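Local coordinates for putative alpha/beta hydrolase fold protein (Candidatus Nitrososphaera gargensis, PDB 5A62) that probably acts as a carboxylesterase, a hydrolase of the alpha/beta hydrolase fold, at residues T13-H18 against L85-I90; P7-S12 against L81-E86; T73-I78 against A109-G114. All blocks are in the same frame, centred on the assembly; numbering follows the deposited sequence.

Interaction 1: residues T13-H18 against L85-I90; sequences TYYEDH and LEHLNI
This is strand-to-helix packing: Tyr15 of strand 12-18 lies against Leu88 and His87, where helix 74-87 ends over the central sheet of the alpha/beta hydrolase fold. The fit is small and mainly apolar. Leu88 is the residue most covered, and its CD2 methyl comes to 3.7 Å from Tyr15 CE2. The two side chains run past each other in opposite directions. The other methyl, Leu88 CD1, lies 4.2 Å from Tyr15 CD2, so both branches of the leucine follow the same side of the ring.

CG of Tyr15 sits between the backbone N and the carbonyl carbon (chi1 75°). This carries the ring toward the helix end and its hydroxyl to His87. The two rings are inclined at 82°, with centroids 5.9 Å apart. Tyr15 OH lies at the edge of the imidazole, in its plane. A water sits 3.1 Å from His87 NE2. It is also modelled only 2.4 Å from Tyr15 OH, so a bridge through it is doubtful.

Asp17 adds to the edge of the contact. Its OD2 is 3.9 Å from Leu88 CD2, but the carboxylate is held mainly by a salt bridge to Arg52. Just beyond Leu88 the helix closes in a Schellman motif. Asn89 has positive phi, and Ile90 N bonds to Leu85 O at 3.0 Å.

Strand 12-18 runs antiparallel to both strand 3-5 and strand 52-56. Tyr15 also packs on Pro2 and Tyr56, while Ile90 turns to Arg52 and Ile54 of strand 52-56 and to Pro25 of strand 25-29.

Interaction 2: residues P7-S12 against L81-E86; sequences PSNSVS and LRRLLE
Asn9 and Arg83 carry this contact, which joins an Asx turn to the side of helix 74-87 that bears Arg83. The turn lies in the loop between strands 3-5 and 12-18, at the N-terminal edge of the alpha/beta hydrolase sheet. Little surface is buried, and most of it belongs to these two side chains.

Arg83 contributes the larger share. Its chain bends at chi3, and the guanidinium meets the asparagine from the opposite direction. The closest atoms are Asn9 ND2 and Arg83 NH2, 3.1 Å apart. Both are donors, so this is not a hydrogen bond. The amide also comes near the middle of the guanidinium, with Asn9 ND2 3.7 Å from Arg83 CZ. Arg83 NH1 lies farther off, 3.9 Å from Asn9 ND2. The two planes are turned 69° from each other. Arg83 NH2 has its polar partner elsewhere, in a salt bridge to Asp80, one turn earlier on the same helix. That carboxylate probably eases the closeness of the two donors.

Asn9 is steadied from within its own loop. Its backbone N bonds to Ser6 OG, and its side chain also rests on Arg59. Ile145 of the second subunit packs on Asn9, so the turn lies beside the subunit interface.

The amide oxygen, Asn9 OD1, serves the loop and lies 4.1 Å from Arg83 NH2. It closes the turn: Val11 N gives its hydrogen to Asn9 OD1 at 2.9 Å; the bond is fairly straight (161°), with the donor tilted 23° from the carbonyl plane.

Interaction 3: residues T73-I78 against A109-G114; sequences TMQDLI and AAQHPG
The first turn of helix 74-87 faces the last residues of helix 100-111, with the backbones closest at the CA atoms of Ile78 and Gln111, 8.9 Å apart. Between them Gln75 and Gln111 join their amides by two hydrogen bonds. The side chains reach out from opposite directions, and each amide both gives and accepts.

Gln111 NE2 donates to Gln75 OE1 at 2.8 Å, and Gln75 NE2 donates to Gln111 OE1 at 2.9 Å. The second bond is the straighter, at 167° against 131°. Both donors lie in the carbonyl plane of the oxygen they reach, on a lone pair. The amide planes are 27° apart, so the pair is close to flat but twisted. This twist shows in the first bond, where Gln75 OE1 is tilted out of the Gln111 amide plane.

The two chains get there differently. Gln111 is extended beyond CG, while Gln75 bends at chi2, which brings its amide over to the other helix. Paired bonds of this kind fix the rotation of both amides. Gln75 NE2 also bonds to Asp79 OD1, one turn on, which further settles its orientation. Ile78 crosses Gln111 at a slant, its CG2 methyl 3.8 Å from Gln111 OE1, and continues into apolar packing on Ile104 and Met107.

At the start of the helix, Thr73 holds the N-cap position, and its backbone N bonds to Asp76 OD2 at 3.0 Å. Phe138 of the second subunit packs on Thr73 and Gln75. The whole is a reciprocal amide pair between two neighbouring helices of the alpha/beta hydrolase fold.

All three contacts use helix 74-87. Interaction 3 takes its first turn, interaction 2 a later part and interaction 1 its C-terminal end. Interactions 1 and 2 share Leu85 and Glu86; their centres are about 10 Å apart, and Tyr15 CG lies 3.7 Å from Leu84 CD1. Interaction 3 is centred about 13 Å from the centre of interaction 2 and touches it where Arg82 meets His112. Its centre is about 16 Å from that of interaction 1, without touching it. Along the chain, segments 7-12 and 13-18 come first, then the helix, then 109-114. The helix thus links the N-terminal strands to helix 100-111, and interactions 2 and 3 both border the second subunit.

Interaction 1: residues T13-H18 against L85-I90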
loop_
_atom_site.group_PDB
_atom_site.type_symbol
_atom_site.label_atom_id
_atom_site.label_comp_id
_atom_site.label_asym_id
_atom_site.label_seq_id
_atom_site.Cartn_x
_atom_site.Cartn_y
_atom_site.Cartn_z
ATOM N N THR A 13 9.540 14.053 12.113
ATOM C CA THR A 13 8.270 14.711 12.043
ATOM C C THR A 13 8.397 16.137 12.426
ATOM O O THR A 13 8.806 16.472 13.563
ATOM C CB THR A 13 7.288 14.052 13.021
ATOM O OG1 THR A 13 7.013 12.696 12.555
ATOM C CG2 THR A 13 6.029 14.817 13.155
ATOM N N TYR A 14 7.992 17.021 11.546
ATOM C CA TYR A 14 7.828 18.420 11.875
ATOM C C TYR A 14 6.550 18.637 12.586
ATOM O O TYR A 14 5.474 18.178 12.129
ATOM C CB TYR A 14 7.872 19.327 10.649
ATOM C CG TYR A 14 7.735 20.758 10.982
ATOM C CD1 TYR A 14 8.854 21.504 11.403
ATOM C CD2 TYR A 14 6.519 21.366 10.975
ATOM C CE1 TYR A 14 8.677 22.843 11.790
ATOM C CE2 TYR A 14 6.356 22.695 11.327
ATOM C CZ TYR A 14 7.458 23.379 11.736
ATOM O OH TYR A 14 7.296 24.700 12.150
ATOM N N TYR A 15 6.590 19.339 13.703
ATOM C CA TYR A 15 5.420 19.689 14.463
ATOM C C TYR A 15 5.475 21.054 15.042
ATOM O O TYR A 15 6.549 21.614 15.103
ATOM C CB TYR A 15 5.157 18.645 15.570
ATOM C CG TYR A 15 6.119 18.770 16.725
ATOM C CD1 TYR A 15 7.322 18.130 16.749
ATOM C CD2 TYR A 15 5.721 19.520 17.818
ATOM C CE1 TYR A 15 8.202 18.255 17.800
ATOM C CE2 TYR A 15 6.616 19.711 18.859
ATOM C CZ TYR A 15 7.828 19.068 18.846
ATOM O OH TYR A 15 8.762 19.150 19.906
ATOM N N GLU A 16 4.323 21.556 15.459
ATOM C CA GLU A 16 4.207 22.836 16.252
ATOM C C GLU A 16 3.314 22.556 17.402
ATOM O O GLU A 16 2.353 21.824 17.349
ATOM C CB GLU A 16 3.710 23.978 15.427
ATOM C CG GLU A 16 4.612 24.313 14.274
ATOM C CD GLU A 16 4.019 25.316 13.306
ATOM O OE1 GLU A 16 2.864 25.759 13.450
ATOM O OE2 GLU A 16 4.738 25.663 12.319
ATOM N N ASP A 17 3.647 23.186 18.542
ATOM C CA ASP A 17 2.934 23.047 19.809
ATOM C C ASP A 17 2.634 24.447 20.268
ATOM O O ASP A 17 3.546 25.153 20.803
ATOM C CB ASP A 17 3.811 22.302 20.795
ATOM C CG ASP A 17 3.141 22.041 22.144
ATOM O OD1 ASP A 17 2.046 22.517 22.407
ATOM O OD2 ASP A 17 3.788 21.357 22.963
ATOM N N HIS A 18 1.447 24.921 20.021
ATOM C CA HIS A 18 1.047 26.290 20.287
ATOM C C HIS A 18 0.262 26.388 21.564
ATOM O O HIS A 18 -0.557 25.544 21.924
ATOM C CB HIS A 18 0.144 26.765 19.166
ATOM C CG HIS A 18 0.811 26.930 17.836
ATOM N ND1 HIS A 18 0.895 25.949 16.858
ATOM C CD2 HIS A 18 1.351 28.041 17.277
ATOM C CE1 HIS A 18 1.499 26.443 15.793
ATOM N NE2 HIS A 18 1.783 27.707 16.028
ATOM N N LEU A 85 2.645 12.270 20.512
ATOM C CA LEU A 85 1.858 12.641 21.674
ATOM C C LEU A 85 2.578 12.155 22.924
ATOM O O LEU A 85 2.541 12.863 23.943
ATOM C CB LEU A 85 0.439 12.064 21.559
ATOM C CG LEU A 85 -0.333 12.615 20.357
ATOM C CD1 LEU A 85 -1.759 12.107 20.440
ATOM C CD2 LEU A 85 -0.274 14.142 20.231
ATOM N N GLU A 86 3.296 11.056 22.891
ATOM C CA GLU A 86 4.172 10.666 24.005
ATOM C C GLU A 86 5.262 11.698 24.215
ATOM O O GLU A 86 5.567 12.089 25.371
ATOM C CB GLU A 86 4.840 9.333 23.766
ATOM C CG GLU A 86 4.001 8.137 23.734
ATOM C CD GLU A 86 4.744 6.890 23.205
ATOM O OE1 GLU A 86 5.929 6.933 22.749
ATOM O OE2 GLU A 86 4.052 5.827 23.218
ATOM N N HIS A 87 5.863 12.204 23.178
ATOM C CA HIS A 87 6.978 13.195 23.240
ATOM C C HIS A 87 6.511 14.430 23.890
ATOM O O HIS A 87 7.328 15.066 24.636
ATOM C CB HIS A 87 7.445 13.440 21.816
ATOM C CG HIS A 87 8.480 14.478 21.698
ATOM N ND1 HIS A 87 9.708 14.346 22.322
ATOM C CD2 HIS A 87 8.496 15.663 21.041
ATOM C CE1 HIS A 87 10.439 15.396 21.998
ATOM N NE2 HIS A 87 9.734 16.230 21.262
ATOM N N LEU A 88 5.279 14.841 23.667
ATOM C CA LEU A 88 4.743 16.078 24.166
ATOM C C LEU A 88 4.039 15.872 25.497
ATOM O O LEU A 88 3.503 16.832 26.051
ATOM C CB LEU A 88 3.859 16.729 23.129
ATOM C CG LEU A 88 4.620 17.099 21.882
ATOM C CD1 LEU A 88 3.613 17.670 20.880
ATOM C CD2 LEU A 88 5.764 18.082 22.121
ATOM N N ASN A 89 4.034 14.651 25.999
ATOM C CA ASN A 89 3.401 14.300 27.260
ATOM C C ASN A 89 1.957 14.685 27.294
ATOM O O ASN A 89 1.454 15.249 28.286
ATOM C CB ASN A 89 4.176 14.970 28.401
ATOM C CG ASN A 89 5.654 14.551 28.415
ATOM O OD1 ASN A 89 6.542 15.359 28.214
ATOM N ND2 ASN A 89 5.904 13.290 28.633
ATOM N N ILE A 90 1.278 14.375 26.195
ATOM C CA ILE A 90 -0.190 14.574 26.097
ATOM C C ILE A 90 -0.898 13.299 26.616
ATOM O O ILE A 90 -0.855 12.257 25.951
ATOM C CB ILE A 90 -0.550 14.779 24.593
ATOM C CG1 ILE A 90 0.234 15.914 23.983
ATOM C CG2 ILE A 90 -2.041 15.034 24.348
ATOM C CD1 ILE A 90 0.121 17.176 24.748
HETATM O O HOH W 1 11.047 18.505 19.534
#

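Interaction 2: residues P7-S12 against L81-E86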
loop_
_atom_site.group_PDB
_atom_site.type_symbol
_atom_site.label_atom_id
_atom_site.label_comp_id
_atom_site.label_asym_id
_atom_site.label_seq_id
_atom_site.Cartn_x
_atom_site.Cartn_y
_atom_site.Cartn_z
ATOM N N PRO A 7 15.126 7.374 15.922
ATOM C CA PRO A 7 16.341 6.671 15.564
ATOM C C PRO A 7 16.054 5.353 14.868
ATOM O O PRO A 7 16.889 4.878 14.096
ATOM C CB PRO A 7 17.056 6.450 16.901
ATOM C CG PRO A 7 16.001 6.613 17.919
ATOM C CD PRO A 7 14.841 7.401 17.358
ATOM N N SER A 8 14.906 4.791 15.041
ATOM C CA SER A 8 14.659 3.456 14.462
ATOM C C SER A 8 14.100 3.445 13.045
ATOM O O SER A 8 14.349 2.475 12.311
ATOM C CB SER A 8 13.776 2.648 15.359
ATOM O OG SER A 8 12.644 3.359 15.734
ATOM N N ASN A 9 13.337 4.466 12.656
ATOM C CA ASN A 9 12.812 4.511 11.294
ATOM C C ASN A 9 13.241 5.775 10.528
ATOM O O ASN A 9 12.976 5.916 9.344
ATOM C CB ASN A 9 11.308 4.325 11.290
ATOM C CG ASN A 9 10.571 5.469 11.956
ATOM O OD1 ASN A 9 11.022 6.573 11.974
ATOM N ND2 ASN A 9 9.410 5.182 12.496
ATOM N N SER A 10 14.042 6.649 11.161
ATOM C CA SER A 10 14.578 7.863 10.591
ATOM C C SER A 10 13.548 8.880 10.108
ATOM O O SER A 10 13.923 9.864 9.506
ATOM C CB SER A 10 15.585 7.580 9.504
ATOM O OG SER A 10 16.595 6.675 9.994
ATOM N N VAL A 11 12.298 8.699 10.451
ATOM C CA VAL A 11 11.301 9.736 10.194
ATOM C C VAL A 11 11.519 10.895 11.105
ATOM O O VAL A 11 11.562 10.698 12.335
ATOM C CB VAL A 11 9.881 9.184 10.338
ATOM C CG1 VAL A 11 8.822 10.251 10.104
ATOM C CG2 VAL A 11 9.614 8.018 9.313
ATOM N N SER A 12 11.623 12.076 10.576
ATOM C CA SER A 12 11.718 13.314 11.383
ATOM C C SER A 12 10.452 14.134 11.153
ATOM O O SER A 12 10.295 14.803 10.147
ATOM C CB SER A 12 12.915 14.061 10.991
ATOM O OG SER A 12 13.100 15.153 11.811
ATOM N N LEU A 81 2.025 9.205 15.195
ATOM C CA LEU A 81 1.224 10.089 16.067
ATOM C C LEU A 81 1.392 9.702 17.521
ATOM O O LEU A 81 1.518 10.603 18.381
ATOM C CB LEU A 81 -0.243 9.969 15.684
ATOM C CG LEU A 81 -1.223 10.771 16.525
ATOM C CD1 LEU A 81 -0.898 12.224 16.566
ATOM C CD2 LEU A 81 -2.665 10.550 16.028
ATOM N N ARG A 82 1.379 8.416 17.810
ATOM C CA ARG A 82 1.606 7.975 19.176
ATOM C C ARG A 82 2.918 8.477 19.705
ATOM O O ARG A 82 2.959 9.018 20.838
ATOM C CB ARG A 82 1.533 6.465 19.272
ATOM C CG ARG A 82 1.667 5.962 20.691
ATOM C CD ARG A 82 1.873 4.442 20.736
ATOM N NE ARG A 82 2.817 3.909 19.711
ATOM C CZ ARG A 82 4.147 3.841 19.789
ATOM N NH1 ARG A 82 4.823 4.259 20.846
ATOM N NH2 ARG A 82 4.831 3.358 18.741
ATOM N N ARG A 83 3.944 8.397 18.914
ATOM C CA ARG A 83 5.274 8.854 19.356
ATOM C C ARG A 83 5.238 10.329 19.585
ATOM O O ARG A 83 5.837 10.840 20.558
ATOM C CB ARG A 83 6.349 8.452 18.350
ATOM C CG ARG A 83 6.587 6.944 18.401
ATOM C CD ARG A 83 7.874 6.450 17.805
ATOM N NE ARG A 83 7.946 6.954 16.463
ATOM C CZ ARG A 83 7.417 6.385 15.385
ATOM N NH1 ARG A 83 6.899 5.155 15.420
ATOM N NH2 ARG A 83 7.566 7.034 14.222
ATOM N N LEU A 84 4.578 11.102 18.740
ATOM C CA LEU A 84 4.528 12.552 18.938
ATOM C C LEU A 84 3.783 12.910 20.236
ATOM O O LEU A 84 4.221 13.770 20.988
ATOM C CB LEU A 84 3.837 13.231 17.732
ATOM C CG LEU A 84 3.661 14.732 17.840
ATOM C CD1 LEU A 84 4.997 15.470 17.929
ATOM C CD2 LEU A 84 2.846 15.224 16.657
ATOM N N LEU A 85 2.645 12.270 20.512
ATOM C CA LEU A 85 1.858 12.641 21.674
ATOM C C LEU A 85 2.578 12.155 22.924
ATOM O O LEU A 85 2.541 12.863 23.943
ATOM C CB LEU A 85 0.439 12.064 21.559
ATOM C CG LEU A 85 -0.333 12.615 20.357
ATOM C CD1 LEU A 85 -1.759 12.107 20.440
ATOM C CD2 LEU A 85 -0.274 14.142 20.231
ATOM N N GLU A 86 3.296 11.056 22.891
ATOM C CA GLU A 86 4.172 10.666 24.005
ATOM C C GLU A 86 5.262 11.698 24.215
ATOM O O GLU A 86 5.567 12.089 25.371
ATOM C CB GLU A 86 4.840 9.333 23.766
ATOM C CG GLU A 86 4.001 8.137 23.734
ATOM C CD GLU A 86 4.744 6.890 23.205
ATOM O OE1 GLU A 86 5.929 6.933 22.749
ATOM O OE2 GLU A 86 4.052 5.827 23.218
#

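Interaction 3: residues T73-I78 against A109-G114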
loop_
_atom_site.group_PDB
_atom_site.type_symbol
_atom_site.label_atom_id
_atom_site.label_comp_id
_atom_site.label_asym_id
_atom_site.label_seq_id
_atom_site.Cartn_x
_atom_site.Cartn_y
_atom_site.Cartn_z
ATOM N N THR A 73 2.140 1.505 6.083
ATOM C CA THR A 73 0.720 1.200 6.297
ATOM C C THR A 73 0.139 2.279 7.163
ATOM O O THR A 73 0.834 3.088 7.817
ATOM C CB THR A 73 0.490 -0.127 6.975
ATOM O OG1 THR A 73 1.040 -0.080 8.317
ATOM C CG2 THR A 73 1.140 -1.241 6.188
ATOM N N MET A 74 -1.185 2.322 7.241
ATOM C CA MET A 74 -1.818 3.223 8.168
ATOM C C MET A 74 -1.317 3.042 9.581
ATOM O O MET A 74 -1.164 4.031 10.309
ATOM C CB MET A 74 -3.342 3.045 8.177
ATOM C CG MET A 74 -4.121 3.487 6.952
ATOM S SD MET A 74 -3.736 5.135 6.351
ATOM C CE MET A 74 -4.247 6.037 7.736
ATOM N N GLN A 75 -1.068 1.815 9.994
ATOM C CA GLN A 75 -0.524 1.611 11.333
ATOM C C GLN A 75 0.713 2.364 11.619
ATOM O O GLN A 75 0.928 2.877 12.718
ATOM C CB GLN A 75 -0.342 0.126 11.578
ATOM C CG GLN A 75 0.055 -0.180 13.001
ATOM C CD GLN A 75 -1.029 0.222 13.972
ATOM O OE1 GLN A 75 -2.219 -0.060 13.736
ATOM N NE2 GLN A 75 -0.651 0.898 15.034
ATOM N N ASP A 76 1.583 2.512 10.616
ATOM C CA ASP A 76 2.786 3.295 10.756
ATOM C C ASP A 76 2.475 4.751 11.048
ATOM O O ASP A 76 3.161 5.366 11.836
ATOM C CB ASP A 76 3.673 3.138 9.544
ATOM C CG ASP A 76 4.192 1.737 9.418
ATOM O OD1 ASP A 76 4.837 1.237 10.387
ATOM O OD2 ASP A 76 4.025 1.111 8.339
ATOM N N LEU A 77 1.486 5.308 10.392
ATOM C CA LEU A 77 1.063 6.674 10.671
ATOM C C LEU A 77 0.475 6.800 12.094
ATOM O O LEU A 77 0.677 7.808 12.771
ATOM C CB LEU A 77 0.013 7.190 9.675
ATOM C CG LEU A 77 0.504 7.276 8.246
ATOM C CD1 LEU A 77 -0.563 7.846 7.351
ATOM C CD2 LEU A 77 1.782 8.090 8.057
ATOM N N ILE A 78 -0.198 5.800 12.559
ATOM C CA ILE A 78 -0.735 5.860 13.926
ATOM C C ILE A 78 0.411 5.837 14.887
ATOM O O ILE A 78 0.407 6.590 15.870
ATOM C CB ILE A 78 -1.704 4.689 14.193
ATOM C CG1 ILE A 78 -2.752 4.482 13.115
ATOM C CG2 ILE A 78 -2.364 4.874 15.570
ATOM C CD1 ILE A 78 -3.396 5.741 12.587
ATOM N N ALA A 109 -7.851 6.593 18.260
ATOM C CA ALA A 109 -8.874 6.430 19.313
ATOM C C ALA A 109 -9.176 4.990 19.579
ATOM O O ALA A 109 -9.295 4.558 20.766
ATOM C CB ALA A 109 -10.126 7.164 18.939
ATOM N N ALA A 110 -9.235 4.177 18.533
ATOM C CA ALA A 110 -9.554 2.775 18.692
ATOM C C ALA A 110 -8.465 2.073 19.444
ATOM O O ALA A 110 -8.726 1.205 20.311
ATOM C CB ALA A 110 -9.772 2.141 17.376
ATOM N N GLN A 111 -7.233 2.440 19.158
ATOM C CA GLN A 111 -6.073 1.749 19.722
ATOM C C GLN A 111 -5.647 2.277 21.071
ATOM O O GLN A 111 -5.002 1.511 21.853
ATOM C CB GLN A 111 -4.889 1.829 18.715
ATOM C CG GLN A 111 -5.102 0.988 17.539
ATOM C CD GLN A 111 -3.975 1.112 16.533
ATOM O OE1 GLN A 111 -2.804 1.397 16.921
ATOM N NE2 GLN A 111 -4.325 1.007 15.223
ATOM N N HIS A 112 -6.024 3.495 21.403
ATOM C CA HIS A 112 -5.642 4.196 22.588
ATOM C C HIS A 112 -6.848 4.905 23.215
ATOM O O HIS A 112 -6.855 6.117 23.368
ATOM C CB HIS A 112 -4.511 5.167 22.247
ATOM C CG HIS A 112 -3.301 4.509 21.682
ATOM N ND1 HIS A 112 -2.916 4.593 20.359
ATOM C CD2 HIS A 112 -2.338 3.795 22.306
ATOM C CE1 HIS A 112 -1.812 3.900 20.179
ATOM N NE2 HIS A 112 -1.460 3.387 21.345
ATOM N N PRO A 113 -7.841 4.123 23.623
ATOM C CA PRO A 113 -9.074 4.780 24.077
ATOM C C PRO A 113 -8.912 5.670 25.317
ATOM O O PRO A 113 -9.599 6.688 25.411
ATOM C CB PRO A 113 -10.024 3.621 24.302
ATOM C CG PRO A 113 -9.203 2.406 24.282
ATOM C CD PRO A 113 -7.939 2.672 23.565
ATOM N N GLY A 114 -7.909 5.343 26.134
ATOM C CA GLY A 114 -7.654 6.092 27.374
ATOM C C GLY A 114 -7.013 7.445 27.172
ATOM O O GLY A 114 -6.882 8.215 28.102
#